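Local coordinates for cytosolic IMP-GMP specific 5'-nucleotidase (Legionella pneumophila subsp. pneumophila, PDB 4OHF), which probably hydrolyses the 5'-phosphate of purine nucleoside monophosphates such as IMP and GMP in the cytosol, with magnesium as cofactor, at residues Met24-Ile29 with Ile301-Tyr306; Leu28-Ser33 with Ile186-Val191; Lys34-Leu39 with Asp125-Ile130; Leu208-Tyr213 with Ala245-Phe250. One frame throughout, in Å; residues are numbered along the deposited sequence.

Contact 1: Met24-Ile29 with Ile301-Tyr306; sequences MDHTLI and IGDHIY. With MG (magnesium ion), chain J; PO4 (phosphate ion), chain H.
The carboxylate of Asp303 has the CB of His26 over one face, 3.4 Å above Asp303 CG, while polar partners gather round its rim. At that rim OD1 binds the magnesium ion at 2.2 Å and, with the lone pair turned away from OD2, accepts a hydrogen bond from Thr27 OG1 at 2.7 Å. The other oxygen is held within its own loop: His304 ND1 donates to Asp303 OD2 over 2.8 Å, nearly straight at 172° and in the plane of the imidazole. Both oxygens therefore have firm partners, and the carboxylate has little freedom to rotate. The His26 ring leads off toward Tyr31 and Phe36, meeting the latter edge-to-face.

Thr27 divides its two branches. With CG2 anti to the backbone N (OG1 at chi1 -64°), the hydroxyl faces Asp303 and the methyl lies 3.9 Å from Ile301 CG2, an apolar touch at the end of strand 298-302. The backbone carbonyl Asp25 O is a second magnesium ligand, at 2.1 Å. Phosphate O2, a water and Asp23 OD1 also bind the metal, and phosphate O3 takes a hydrogen bond from Asp25 N at 2.7 Å. The Asp25 carboxylate turns away, to Tyr31 and Ser211. This is the magnesium site of the HAD fold, where the DxDxT motif after the first core strand faces the acidic loop of motif IV.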
# COMPACT_ATOMS: atom_id res chain seq x y z
N MET B 24 -5.82 -30.62 12.17
CA MET B 24 -6.27 -32.00 11.97
C MET B 24 -5.90 -32.65 10.63
O MET B 24 -5.09 -33.58 10.60
CB MET B 24 -7.79 -32.10 12.16
CG MET B 24 -8.31 -33.49 11.89
SD MET B 24 -10.11 -33.71 12.10
CE MET B 24 -10.74 -32.92 10.64
N ASP B 25 -6.48 -32.18 9.54
CA ASP B 25 -6.20 -32.77 8.24
C ASP B 25 -4.77 -32.54 7.77
O ASP B 25 -4.38 -31.42 7.47
CB ASP B 25 -7.20 -32.26 7.20
CG ASP B 25 -8.63 -32.72 7.48
OD1 ASP B 25 -8.89 -33.95 7.48
OD2 ASP B 25 -9.49 -31.86 7.72
N HIS B 26 -3.99 -33.62 7.74
CA HIS B 26 -2.58 -33.64 7.32
C HIS B 26 -1.56 -33.42 8.43
O HIS B 26 -0.36 -33.54 8.18
CB HIS B 26 -2.31 -32.67 6.16
CG HIS B 26 -3.14 -32.93 4.95
ND1 HIS B 26 -4.28 -32.21 4.65
CD2 HIS B 26 -3.03 -33.87 3.98
CE1 HIS B 26 -4.84 -32.70 3.56
NE2 HIS B 26 -4.10 -33.71 3.13
N THR B 27 -2.01 -33.09 9.64
CA THR B 27 -1.06 -32.93 10.73
C THR B 27 -1.33 -34.07 11.71
O THR B 27 -0.57 -35.04 11.75
CB THR B 27 -1.18 -31.56 11.44
OG1 THR B 27 -0.85 -30.52 10.52
CG2 THR B 27 -0.22 -31.47 12.62
N LEU B 28 -2.42 -33.97 12.46
CA LEU B 28 -2.79 -35.02 13.42
C LEU B 28 -3.23 -36.29 12.72
O LEU B 28 -2.92 -37.39 13.18
CB LEU B 28 -3.94 -34.55 14.32
CG LEU B 28 -4.59 -35.60 15.22
CD1 LEU B 28 -3.57 -36.23 16.18
CD2 LEU B 28 -5.70 -34.93 16.00
N ILE B 29 -3.97 -36.14 11.63
CA ILE B 29 -4.43 -37.29 10.86
C ILE B 29 -3.71 -37.34 9.51
O ILE B 29 -3.81 -36.43 8.71
CB ILE B 29 -5.95 -37.20 10.65
CG1 ILE B 29 -6.63 -37.41 12.00
CG2 ILE B 29 -6.41 -38.24 9.65
CD1 ILE B 29 -8.14 -37.24 11.97
N ILE B 301 0.77 -26.64 15.72
CA ILE B 301 1.47 -27.40 14.69
C ILE B 301 0.59 -27.59 13.48
O ILE B 301 -0.51 -28.15 13.59
CB ILE B 301 1.89 -28.79 15.20
CG1 ILE B 301 2.68 -28.64 16.50
CG2 ILE B 301 2.75 -29.48 14.14
CD1 ILE B 301 3.05 -29.94 17.16
N GLY B 302 1.07 -27.12 12.33
CA GLY B 302 0.34 -27.24 11.08
C GLY B 302 1.13 -28.00 10.01
O GLY B 302 2.24 -28.49 10.28
N ASP B 303 0.57 -28.10 8.81
CA ASP B 303 1.23 -28.80 7.71
C ASP B 303 1.58 -27.90 6.54
O ASP B 303 2.36 -28.29 5.67
CB ASP B 303 0.37 -29.96 7.22
CG ASP B 303 -1.08 -29.59 7.10
OD1 ASP B 303 -1.82 -29.73 8.09
OD2 ASP B 303 -1.50 -29.13 6.03
N HIS B 304 1.02 -26.70 6.49
CA HIS B 304 1.33 -25.77 5.41
C HIS B 304 1.35 -24.32 5.90
O HIS B 304 0.61 -23.97 6.80
CB HIS B 304 0.35 -25.95 4.23
CG HIS B 304 0.58 -27.21 3.45
ND1 HIS B 304 0.10 -28.44 3.85
CD2 HIS B 304 1.31 -27.44 2.32
CE1 HIS B 304 0.51 -29.37 3.01
NE2 HIS B 304 1.25 -28.79 2.07
N ILE B 305 2.22 -23.50 5.31
CA ILE B 305 2.33 -22.09 5.71
C ILE B 305 1.13 -21.28 5.29
O ILE B 305 0.80 -21.22 4.10
CB ILE B 305 3.59 -21.41 5.12
CG1 ILE B 305 4.84 -21.88 5.85
CG2 ILE B 305 3.48 -19.90 5.27
CD1 ILE B 305 5.15 -23.32 5.66
N TYR B 306 0.49 -20.63 6.26
CA TYR B 306 -0.69 -19.80 6.01
C TYR B 306 -0.40 -18.47 5.31
O TYR B 306 -0.47 -17.40 5.92
CB TYR B 306 -1.42 -19.51 7.34
CG TYR B 306 -2.15 -20.72 7.88
CD1 TYR B 306 -3.32 -21.16 7.28
CD2 TYR B 306 -1.63 -21.46 8.95
CE1 TYR B 306 -3.96 -22.32 7.70
CE2 TYR B 306 -2.26 -22.63 9.38
CZ TYR B 306 -3.43 -23.05 8.75
OH TYR B 306 -4.05 -24.22 9.12
MG MG J . -3.97 -29.34 7.81
P PO4 H . -7.39 -28.74 8.81
O1 PO4 H . -8.50 -28.86 7.83
O2 PO4 H . -6.10 -29.01 8.15
O3 PO4 H . -7.60 -29.72 9.91
O4 PO4 H . -7.37 -27.35 9.35
O HOH W 1 -4.65 -28.17 6.23

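Contact 2: Leu28-Ser33 with Ile186-Val191; sequences LIRYNS and IREKEV
Beside the DxDxT segment of the HAD core, where the chain leaves for what is probably the cap insertion of the family, Arg30 and Ile186 come together in a loose two-stranded antiparallel pairing of 30-31 with 185-186. One clear backbone bond holds it: Ile186 N donates to Arg30 O at 2.7 Å.

Side chains reinforce the junction. The Arg30 chain is bent at chi2 and chi3, which folds its guanidinium back over Ile186 and toward Glu188. Ile186 CG2 lies over one face of the guanidinium, 4.0 Å from Arg30 NH2, whereas the acid comes to its edge. There Arg30 NE forms a salt bridge with Glu188 OE2 at 2.9 Å, and Arg30 NH2 adds a weak second bond to the same oxygen. One carboxylate oxygen thus serves both nitrogens, and the two planes stand 89° apart instead of lying side by side. Glu188 reaches across with an extended chain, its CG anti to the backbone N (chi1 172°), and its other oxygen, OE1, is hydrogen-bonded to Ser435 OG of helix 434-438. That second bond probably fixes the rotation of the carboxylate.

At the other end of the contact, Val191, in the first turn of helix 189-200, points toward Leu28, and its CG1 meets Leu28 CD1 at 3.7 Å.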
# COMPACT_ATOMS: atom_id res chain seq x y z
N LEU B 28 -2.42 -33.97 12.46
CA LEU B 28 -2.79 -35.02 13.42
C LEU B 28 -3.23 -36.29 12.72
O LEU B 28 -2.92 -37.39 13.18
CB LEU B 28 -3.94 -34.55 14.32
CG LEU B 28 -4.59 -35.60 15.22
CD1 LEU B 28 -3.57 -36.23 16.18
CD2 LEU B 28 -5.70 -34.93 16.00
N ILE B 29 -3.97 -36.14 11.63
CA ILE B 29 -4.43 -37.29 10.86
C ILE B 29 -3.71 -37.34 9.51
O ILE B 29 -3.81 -36.43 8.71
CB ILE B 29 -5.95 -37.20 10.65
CG1 ILE B 29 -6.63 -37.41 12.00
CG2 ILE B 29 -6.41 -38.24 9.65
CD1 ILE B 29 -8.14 -37.24 11.97
N ARG B 30 -2.98 -38.42 9.27
CA ARG B 30 -2.23 -38.54 8.02
C ARG B 30 -3.04 -39.02 6.81
O ARG B 30 -3.92 -39.87 6.92
CB ARG B 30 -1.01 -39.44 8.23
CG ARG B 30 0.33 -38.73 8.06
CD ARG B 30 1.26 -38.94 9.24
NE ARG B 30 1.58 -40.35 9.48
CZ ARG B 30 2.20 -41.15 8.62
NH1 ARG B 30 2.59 -40.70 7.44
NH2 ARG B 30 2.43 -42.42 8.96
N TYR B 31 -2.74 -38.43 5.65
CA TYR B 31 -3.40 -38.78 4.40
C TYR B 31 -2.39 -39.31 3.40
O TYR B 31 -1.22 -38.96 3.43
CB TYR B 31 -4.08 -37.56 3.77
CG TYR B 31 -5.39 -37.16 4.40
CD1 TYR B 31 -6.60 -37.65 3.91
CD2 TYR B 31 -5.43 -36.26 5.46
CE1 TYR B 31 -7.81 -37.25 4.45
CE2 TYR B 31 -6.63 -35.86 6.02
CZ TYR B 31 -7.82 -36.36 5.51
OH TYR B 31 -9.02 -35.97 6.05
N ASN B 32 -2.88 -40.17 2.51
CA ASN B 32 -2.06 -40.72 1.45
C ASN B 32 -1.91 -39.59 0.42
O ASN B 32 -2.83 -39.32 -0.37
CB ASN B 32 -2.79 -41.90 0.82
CG ASN B 32 -1.99 -42.57 -0.25
OD1 ASN B 32 -1.60 -41.96 -1.25
ND2 ASN B 32 -1.73 -43.86 -0.05
N SER B 33 -0.76 -38.91 0.45
CA SER B 33 -0.52 -37.77 -0.44
C SER B 33 -0.86 -37.94 -1.91
O SER B 33 -1.56 -37.11 -2.48
CB SER B 33 0.93 -37.31 -0.31
OG SER B 33 1.14 -36.61 0.90
N ILE B 186 -4.24 -42.52 6.53
CA ILE B 186 -3.29 -43.47 7.08
C ILE B 186 -3.42 -43.49 8.59
O ILE B 186 -3.44 -42.44 9.23
CB ILE B 186 -1.84 -43.09 6.71
CG1 ILE B 186 -1.64 -43.12 5.20
CG2 ILE B 186 -0.86 -44.04 7.34
CD1 ILE B 186 -0.29 -42.61 4.76
N ARG B 187 -3.50 -44.68 9.16
CA ARG B 187 -3.59 -44.84 10.61
C ARG B 187 -2.20 -45.11 11.17
O ARG B 187 -1.36 -45.72 10.52
CB ARG B 187 -4.53 -45.99 10.94
CG ARG B 187 -6.00 -45.67 10.69
CD ARG B 187 -6.80 -46.94 10.48
NE ARG B 187 -8.14 -46.84 11.05
CZ ARG B 187 -9.08 -47.78 10.93
NH1 ARG B 187 -8.82 -48.89 10.24
NH2 ARG B 187 -10.26 -47.61 11.51
N GLU B 188 -1.96 -44.66 12.39
CA GLU B 188 -0.65 -44.84 13.00
C GLU B 188 -0.77 -44.91 14.51
O GLU B 188 -1.08 -43.91 15.15
CB GLU B 188 0.28 -43.69 12.59
CG GLU B 188 1.63 -43.66 13.32
CD GLU B 188 2.49 -42.45 12.95
OE1 GLU B 188 3.59 -42.29 13.54
OE2 GLU B 188 2.09 -41.66 12.07
N LYS B 189 -0.53 -46.09 15.07
CA LYS B 189 -0.59 -46.28 16.51
C LYS B 189 0.25 -45.25 17.27
O LYS B 189 -0.20 -44.68 18.26
CB LYS B 189 -0.11 -47.69 16.88
CG LYS B 189 -0.01 -47.95 18.38
CD LYS B 189 0.13 -49.43 18.75
CE LYS B 189 1.43 -50.06 18.22
NZ LYS B 189 1.48 -50.16 16.73
N GLU B 190 1.46 -45.01 16.80
CA GLU B 190 2.35 -44.07 17.46
C GLU B 190 1.71 -42.72 17.81
O GLU B 190 1.96 -42.18 18.89
CB GLU B 190 3.60 -43.84 16.59
CG GLU B 190 4.52 -45.06 16.41
CD GLU B 190 3.85 -46.26 15.71
OE1 GLU B 190 3.22 -46.08 14.63
OE2 GLU B 190 3.96 -47.39 16.23
N VAL B 191 0.88 -42.18 16.93
CA VAL B 191 0.23 -40.90 17.18
C VAL B 191 -0.53 -40.93 18.50
O VAL B 191 -0.35 -40.06 19.34
CB VAL B 191 -0.75 -40.49 16.05
CG1 VAL B 191 -1.58 -39.29 16.48
CG2 VAL B 191 0.01 -40.16 14.78

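Contact 3: Lys34-Leu39 with Asp125-Ile130; sequences KNFESL and DTSFSI
Glu37 folds back from helix 33-51 to bring its carboxylate to Ser127 O and the backbone of Phe128, so that this helix, which follows the DxDxT segment, packs against the turn leading into helix 129-143. Its CG lies beside the backbone N (chi1 -77°), and a second bend at chi2, -62°, curls the chain toward the turn of residues 126-129. There OE1 stands 3.8 Å from Phe128 CA, and the Glu37 side chain crosses that of Ile130 at about a right angle.

Phe36, one residue earlier, takes another course. Its CG is anti to the backbone N, which brings the ring edge near Ser127, with CE1 4.2 Å from Ser127 O and that oxygen close to the ring plane.

The receiving turn is tied together by its own side chains. Thr126 OG1 accepts from Phe128 N at 3.3 Å, an ST turn, while Thr126 N donates to Ser129 OG at 3.1 Å. The turn borders the metal site, the Ser127 side chain lying about 6 Å from the magnesium ion at the nearest atoms.

A water donates to Glu37 OE2 at 2.6 Å and accepts from Ile130 N at 3.2 Å, and Ala131 N makes a weak bond to OE1. The buried acid is thus taken up by a water and the first N-H groups of a helix, yet its carboxylate also lies beside a carbonyl oxygen, which leaves its ionisation open.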
# COMPACT_ATOMS: atom_id res chain seq x y z
N LYS B 34 -0.34 -38.99 -2.54
CA LYS B 34 -0.59 -39.23 -3.95
C LYS B 34 -2.08 -39.34 -4.21
O LYS B 34 -2.63 -38.61 -5.03
CB LYS B 34 0.11 -40.50 -4.40
CG LYS B 34 0.90 -40.36 -5.69
CD LYS B 34 0.17 -40.86 -6.91
CE LYS B 34 0.03 -42.38 -6.93
NZ LYS B 34 -0.94 -42.89 -5.90
N ASN B 35 -2.74 -40.25 -3.50
CA ASN B 35 -4.16 -40.43 -3.70
C ASN B 35 -4.96 -39.16 -3.46
O ASN B 35 -5.87 -38.84 -4.23
CB ASN B 35 -4.69 -41.55 -2.80
CG ASN B 35 -4.14 -42.90 -3.18
OD1 ASN B 35 -3.77 -43.12 -4.33
ND2 ASN B 35 -4.10 -43.81 -2.22
N PHE B 36 -4.61 -38.45 -2.40
CA PHE B 36 -5.31 -37.22 -2.07
C PHE B 36 -5.07 -36.12 -3.10
O PHE B 36 -6.01 -35.42 -3.50
CB PHE B 36 -4.91 -36.77 -0.66
CG PHE B 36 -5.57 -35.50 -0.22
CD1 PHE B 36 -5.09 -34.26 -0.63
CD2 PHE B 36 -6.70 -35.55 0.60
CE1 PHE B 36 -5.72 -33.08 -0.23
CE2 PHE B 36 -7.35 -34.37 1.00
CZ PHE B 36 -6.85 -33.14 0.58
N GLU B 37 -3.82 -35.95 -3.54
CA GLU B 37 -3.52 -34.92 -4.54
C GLU B 37 -4.31 -35.25 -5.79
O GLU B 37 -4.96 -34.39 -6.37
CB GLU B 37 -2.03 -34.89 -4.90
CG GLU B 37 -1.12 -34.21 -3.90
CD GLU B 37 -1.43 -32.74 -3.69
OE1 GLU B 37 -2.08 -32.10 -4.55
OE2 GLU B 37 -0.99 -32.21 -2.64
N SER B 38 -4.23 -36.51 -6.21
CA SER B 38 -4.94 -36.98 -7.39
C SER B 38 -6.43 -36.67 -7.33
O SER B 38 -7.00 -36.21 -8.32
CB SER B 38 -4.73 -38.48 -7.55
OG SER B 38 -5.51 -38.95 -8.63
N LEU B 39 -7.06 -36.92 -6.19
CA LEU B 39 -8.48 -36.65 -6.05
C LEU B 39 -8.71 -35.17 -6.32
O LEU B 39 -9.50 -34.81 -7.20
CB LEU B 39 -8.95 -36.99 -4.63
CG LEU B 39 -10.40 -37.45 -4.41
CD1 LEU B 39 -10.85 -37.01 -3.04
CD2 LEU B 39 -11.34 -36.87 -5.47
N ASP B 125 1.47 -21.80 0.03
CA ASP B 125 1.76 -23.18 0.37
C ASP B 125 0.47 -23.84 0.87
O ASP B 125 -0.01 -23.53 1.96
CB ASP B 125 2.81 -23.23 1.48
CG ASP B 125 3.23 -24.64 1.82
OD1 ASP B 125 3.48 -24.92 3.01
OD2 ASP B 125 3.33 -25.45 0.88
N THR B 126 -0.09 -24.73 0.06
CA THR B 126 -1.31 -25.43 0.45
C THR B 126 -1.19 -26.92 0.19
O THR B 126 -0.22 -27.39 -0.40
CB THR B 126 -2.54 -24.90 -0.32
OG1 THR B 126 -2.42 -25.26 -1.71
CG2 THR B 126 -2.63 -23.38 -0.21
N SER B 127 -2.19 -27.66 0.64
CA SER B 127 -2.23 -29.10 0.45
C SER B 127 -2.58 -29.48 -0.99
O SER B 127 -2.54 -30.65 -1.36
CB SER B 127 -3.25 -29.72 1.41
OG SER B 127 -4.51 -29.08 1.29
N PHE B 128 -2.95 -28.48 -1.80
CA PHE B 128 -3.30 -28.71 -3.20
C PHE B 128 -2.42 -27.94 -4.16
O PHE B 128 -2.76 -27.79 -5.33
CB PHE B 128 -4.78 -28.36 -3.44
CG PHE B 128 -5.24 -27.09 -2.78
CD1 PHE B 128 -4.90 -25.85 -3.32
CD2 PHE B 128 -5.97 -27.13 -1.59
CE1 PHE B 128 -5.29 -24.65 -2.68
CE2 PHE B 128 -6.37 -25.94 -0.94
CZ PHE B 128 -6.03 -24.69 -1.49
N SER B 129 -1.27 -27.47 -3.67
CA SER B 129 -0.32 -26.72 -4.48
C SER B 129 0.25 -27.53 -5.63
O SER B 129 0.35 -27.05 -6.75
CB SER B 129 0.83 -26.20 -3.62
OG SER B 129 0.46 -25.00 -2.96
N ILE B 130 0.66 -28.75 -5.33
CA ILE B 130 1.23 -29.61 -6.34
C ILE B 130 0.23 -29.92 -7.43
O ILE B 130 0.57 -29.88 -8.61
CB ILE B 130 1.77 -30.89 -5.67
CG1 ILE B 130 3.11 -30.57 -5.01
CG2 ILE B 130 1.89 -32.01 -6.69
CD1 ILE B 130 3.67 -31.65 -4.11
O HOH W 2 0.46 -30.04 -2.42

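Contact 4: Leu208-Tyr213 with Ala245-Phe250; sequences LTNSEY and ANKPRF. With PO4 (phosphate ion), chain H.
Leu208 and Phe250 reach toward each other from opposite directions beneath the phosphate pocket of the HAD fold, where motif II, at the end of strand 204-208, meets the lysine of motif III. Leu208 CD1 sits over the centre of the Phe250 ring, 3.7 Å from its centroid and 13° off the normal, a CH-pi contact made with the face. Ala245 CB adds to this apolar floor.

Lys247 crosses Leu208 obliquely, and its chain, bent at chi3 (-66°), carries NZ over the floor to the phosphate. There Lys247 NZ donates to Leu208 O at 2.9 Å and to phosphate O4 at 2.8 Å. It is also hydrogen-bonded to Tyr300 OH, with weaker bonds to Tyr306 and Asp23, so several oxygens hold NZ in place.

The Asn210 amide lies alongside the backbone of Lys247 and pairs with both its polar groups. Lys247 N points straight at Asn210 OD1, 2.9 Å away with an angle of 178°, in the amide plane and on a lone pair. In return Asn210 ND2 makes a weak bond to Lys247 O. A backbone bond from Ala245 N to Thr209 O joins the loops just before this pair, and a cis peptide follows it at Pro248.

Motif II adds its own donors to the anion. Asn210 N reaches phosphate O4 at 2.8 Å, and Thr209 OG1 donates a hydrogen bond to phosphate O3 at 2.7 Å while accepting from Ser211 N, closing an ST turn.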
# COMPACT_ATOMS: atom_id res chain seq x y z
N LEU B 208 -7.39 -27.84 16.15
CA LEU B 208 -7.78 -26.57 15.54
C LEU B 208 -7.83 -26.86 14.03
O LEU B 208 -6.82 -26.76 13.33
CB LEU B 208 -6.74 -25.49 15.85
CG LEU B 208 -6.98 -24.05 15.39
CD1 LEU B 208 -8.21 -23.48 16.11
CD2 LEU B 208 -5.76 -23.19 15.68
N THR B 209 -9.02 -27.24 13.56
CA THR B 209 -9.22 -27.61 12.16
C THR B 209 -10.14 -26.71 11.37
O THR B 209 -11.02 -26.05 11.91
CB THR B 209 -9.79 -29.04 12.06
OG1 THR B 209 -10.16 -29.31 10.71
CG2 THR B 209 -11.04 -29.19 12.93
N ASN B 210 -9.96 -26.69 10.06
CA ASN B 210 -10.83 -25.88 9.22
C ASN B 210 -12.03 -26.72 8.75
O ASN B 210 -12.93 -26.21 8.09
CB ASN B 210 -10.04 -25.34 8.01
CG ASN B 210 -9.45 -23.97 8.27
OD1 ASN B 210 -9.31 -23.53 9.41
ND2 ASN B 210 -9.08 -23.28 7.21
N SER B 211 -12.04 -28.01 9.09
CA SER B 211 -13.12 -28.93 8.72
C SER B 211 -14.23 -28.76 9.72
O SER B 211 -13.98 -28.35 10.86
CB SER B 211 -12.65 -30.38 8.75
OG SER B 211 -11.62 -30.61 7.81
N GLU B 212 -15.46 -29.09 9.33
CA GLU B 212 -16.58 -28.97 10.25
C GLU B 212 -16.61 -30.15 11.21
O GLU B 212 -15.98 -31.19 10.97
CB GLU B 212 -17.89 -28.82 9.49
CG GLU B 212 -18.30 -29.97 8.62
CD GLU B 212 -19.40 -29.58 7.66
OE1 GLU B 212 -20.38 -28.92 8.08
OE2 GLU B 212 -19.28 -29.94 6.47
N TYR B 213 -17.33 -29.99 12.30
CA TYR B 213 -17.39 -31.03 13.33
C TYR B 213 -17.91 -32.39 12.89
O TYR B 213 -17.35 -33.42 13.26
CB TYR B 213 -18.20 -30.53 14.52
CG TYR B 213 -18.24 -31.50 15.68
CD1 TYR B 213 -17.07 -31.95 16.30
CD2 TYR B 213 -19.46 -31.95 16.18
CE1 TYR B 213 -17.12 -32.81 17.37
CE2 TYR B 213 -19.52 -32.83 17.25
CZ TYR B 213 -18.35 -33.25 17.84
OH TYR B 213 -18.43 -34.17 18.87
N ALA B 245 -12.38 -23.56 11.99
CA ALA B 245 -11.54 -22.57 12.62
C ALA B 245 -11.35 -21.34 11.76
O ALA B 245 -11.20 -20.24 12.27
CB ALA B 245 -10.19 -23.17 12.97
N ASN B 246 -11.37 -21.54 10.46
CA ASN B 246 -11.19 -20.44 9.52
C ASN B 246 -9.79 -19.82 9.64
O ASN B 246 -9.63 -18.61 9.81
CB ASN B 246 -12.28 -19.38 9.74
CG ASN B 246 -12.45 -18.45 8.54
OD1 ASN B 246 -13.30 -17.58 8.56
ND2 ASN B 246 -11.63 -18.65 7.50
N LYS B 247 -8.77 -20.67 9.57
CA LYS B 247 -7.39 -20.21 9.61
C LYS B 247 -7.11 -19.70 8.19
O LYS B 247 -7.72 -20.15 7.22
CB LYS B 247 -6.46 -21.38 9.94
CG LYS B 247 -6.63 -21.93 11.34
CD LYS B 247 -5.85 -23.24 11.53
CE LYS B 247 -6.46 -24.36 10.67
NZ LYS B 247 -5.75 -25.67 10.81
N PRO B 248 -6.16 -18.77 8.04
CA PRO B 248 -5.32 -18.17 9.07
C PRO B 248 -6.02 -17.11 9.92
O PRO B 248 -5.55 -16.78 11.02
CB PRO B 248 -4.18 -17.58 8.27
CG PRO B 248 -4.89 -17.11 7.03
CD PRO B 248 -5.79 -18.28 6.70
N ARG B 249 -7.12 -16.58 9.41
CA ARG B 249 -7.84 -15.53 10.13
C ARG B 249 -8.11 -15.86 11.59
O ARG B 249 -8.20 -14.95 12.42
CB ARG B 249 -9.14 -15.16 9.41
CG ARG B 249 -8.91 -14.24 8.22
CD ARG B 249 -10.19 -13.58 7.73
NE ARG B 249 -11.05 -14.53 7.05
CZ ARG B 249 -12.15 -14.19 6.38
NH1 ARG B 249 -12.87 -15.14 5.79
NH2 ARG B 249 -12.51 -12.91 6.29
N PHE B 250 -8.24 -17.14 11.92
CA PHE B 250 -8.46 -17.50 13.31
C PHE B 250 -7.33 -16.91 14.19
O PHE B 250 -7.56 -16.47 15.31
CB PHE B 250 -8.45 -19.01 13.50
CG PHE B 250 -8.46 -19.44 14.95
CD1 PHE B 250 -9.65 -19.78 15.60
CD2 PHE B 250 -7.27 -19.50 15.68
CE1 PHE B 250 -9.67 -20.16 16.95
CE2 PHE B 250 -7.27 -19.87 17.02
CZ PHE B 250 -8.48 -20.20 17.65
P PO4 H . -7.39 -28.74 8.81
O1 PO4 H . -8.50 -28.86 7.83
O2 PO4 H . -6.10 -29.01 8.15
O3 PO4 H . -7.60 -29.72 9.91
O4 PO4 H . -7.37 -27.35 9.35

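Contacts 1 and 4 are buried halves of what is probably the active site. Contact 1 gives magnesium one carboxylate oxygen and a backbone carbonyl; both contacts grip the phosphate, contact 1 by backbone N-H, contact 4 by a lysine, a hydroxyl and a backbone N-H. Contact 2, only partly buried, shares Leu28 and Ile29 with contact 1 and trades metal chemistry for a salt bridge beside an apolar touch. Contact 3 is buried like contact 1 but is built on a water-mediated acid between helices; Asp125, which binds Ile305 N, links it to the loop after strand 298-302. Contact 4 touches neither contact 2 nor contact 3.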